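DUF1881 domain-containing protein (Neurospora crassa, PDB 5Z6D) is of unknown function but, as the abundant perithecial protein of Neurospora, joins a betagamma-crystallin domain with a calcium site to an Ig-like domain. Local coordinates at residues 32-35 and 39-42. The protein carries 1 engineered substitution. Residues are numbered along the deposited sequence; the frame is centred on the assembly and turned at random.
Sequences SVPG and DKYF
K40 lays its ammonium end against V33 and P34: NZ sits 3.4 Å from CB of V33 and 3.6 Å from CD of P34. The valine and lysine side chains reach toward each other tip to tip, with both valine methyls close to the nitrogen, while the lysine chain crosses the proline side chain at about a right angle. A bend at chi2 (93°) followed by two extended torsions carries NZ across the turn. Beside it, D39 brings OD2 to 3.4 Å from CA of G35. With CG anti to its own carbonyl carbon (chi1 -61°), the D39 carboxylate swings back toward G35, where OD2 accepts a hydrogen bond from the backbone N of S36.

Farther along, CB of K40 rests over the centre of the Y41 ring, 3.7 Å above its plane. That ring stacks with F12, and its hydroxyl hydrogen-bonds D23 and Y25, which hold the ring in place under the start of the lysine chain. On the other limb, V33 pairs through its backbone with S81, and its carbonyl O takes a hydrogen bond from the Y58 hydroxyl.

All this lies in the loop between strands 30-32 and 43-46 of the betagamma-crystallin domain. The loop carries D39, a calcium-site residue, and V33 lies beside S81, another, although no calcium is bound here. Across the segments the contact is van der Waals alone, the ammonium lying against hydrocarbon, so it probably adds little directional hold; the bond from S36 keeps the D39 carboxylate turned back over G35 in this calcium-free model.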
loop_
_atom_site.group_PDB
_atom_site.type_symbol
_atom_site.label_atom_id
_atom_site.label_comp_id
_atom_site.label_asym_id
_atom_site.label_seq_id
_atom_site.Cartn_x
_atom_site.Cartn_y
_atom_site.Cartn_z
ATOM N N SER A 32 -3.570 -13.959 6.337
ATOM C CA SER A 32 -4.887 -13.344 6.363
ATOM C C SER A 32 -5.726 -13.945 7.478
ATOM O O SER A 32 -5.736 -15.165 7.673
ATOM C CB SER A 32 -5.591 -13.529 5.011
ATOM O OG SER A 32 -4.970 -12.774 3.992
ATOM N N VAL A 33 -6.424 -13.083 8.206
ATOM C CA VAL A 33 -7.230 -13.495 9.346
ATOM C C VAL A 33 -8.691 -13.173 9.062
ATOM O O VAL A 33 -8.985 -12.289 8.245
ATOM C CB VAL A 33 -6.748 -12.804 10.635
ATOM C CG1 VAL A 33 -5.276 -13.098 10.844
ATOM C CG2 VAL A 33 -6.992 -11.304 10.563
ATOM N N PRO A 34 -9.617 -13.905 9.709
ATOM C CA PRO A 34 -11.051 -13.752 9.431
ATOM C C PRO A 34 -11.616 -12.379 9.812
ATOM O O PRO A 34 -12.479 -11.855 9.105
ATOM C CB PRO A 34 -11.693 -14.853 10.284
ATOM C CG PRO A 34 -10.597 -15.826 10.552
ATOM C CD PRO A 34 -9.353 -15.015 10.642
ATOM N N GLY A 35 -11.143 -11.806 10.913
ATOM C CA GLY A 35 -11.670 -10.531 11.378
ATOM C C GLY A 35 -10.690 -9.393 11.188
ATOM O O GLY A 35 -10.530 -8.868 10.088
ATOM N N ASP A 39 -7.773 -9.175 16.825
ATOM C CA ASP A 39 -8.550 -10.218 17.476
ATOM C C ASP A 39 -7.601 -11.225 18.117
ATOM O O ASP A 39 -7.998 -12.018 18.971
ATOM C CB ASP A 39 -9.483 -10.906 16.477
ATOM C CG ASP A 39 -10.491 -9.947 15.866
ATOM O OD1 ASP A 39 -10.823 -8.934 16.520
ATOM O OD2 ASP A 39 -10.951 -10.207 14.733
ATOM N N LYS A 40 -6.340 -11.173 17.701
ATOM C CA LYS A 40 -5.308 -12.024 18.268
ATOM C C LYS A 40 -4.172 -11.194 18.866
ATOM O O LYS A 40 -3.666 -11.519 19.939
ATOM C CB LYS A 40 -4.740 -12.982 17.211
ATOM C CG LYS A 40 -5.756 -13.912 16.565
ATOM C CD LYS A 40 -6.309 -13.314 15.280
ATOM C CE LYS A 40 -7.442 -14.154 14.709
ATOM N NZ LYS A 40 -8.166 -13.424 13.628
ATOM N N TYR A 41 -3.784 -10.118 18.183
ATOM C CA TYR A 41 -2.503 -9.469 18.476
ATOM C C TYR A 41 -2.592 -8.014 18.889
ATOM O O TYR A 41 -3.288 -7.206 18.271
ATOM C CB TYR A 41 -1.584 -9.579 17.265
ATOM C CG TYR A 41 -1.336 -10.996 16.849
ATOM C CD1 TYR A 41 -1.101 -11.984 17.790
ATOM C CD2 TYR A 41 -1.347 -11.351 15.510
ATOM C CE1 TYR A 41 -0.874 -13.287 17.409
ATOM C CE2 TYR A 41 -1.123 -12.645 15.121
ATOM C CZ TYR A 41 -0.887 -13.608 16.076
ATOM O OH TYR A 41 -0.659 -14.906 15.688
ATOM N N PHE A 42 -1.855 -7.690 19.948
ATOM C CA PHE A 42 -1.818 -6.347 20.516
ATOM C C PHE A 42 -0.418 -5.722 20.473
ATOM O O PHE A 42 -0.270 -4.515 20.721
ATOM C CB PHE A 42 -2.306 -6.372 21.969
ATOM C CG PHE A 42 -3.789 -6.209 22.124
ATOM C CD1 PHE A 42 -4.591 -5.909 21.037
ATOM C CD2 PHE A 42 -4.380 -6.332 23.375
ATOM C CE1 PHE A 42 -5.954 -5.744 21.187
ATOM C CE2 PHE A 42 -5.743 -6.169 23.532
ATOM C CZ PHE A 42 -6.531 -5.874 22.436
#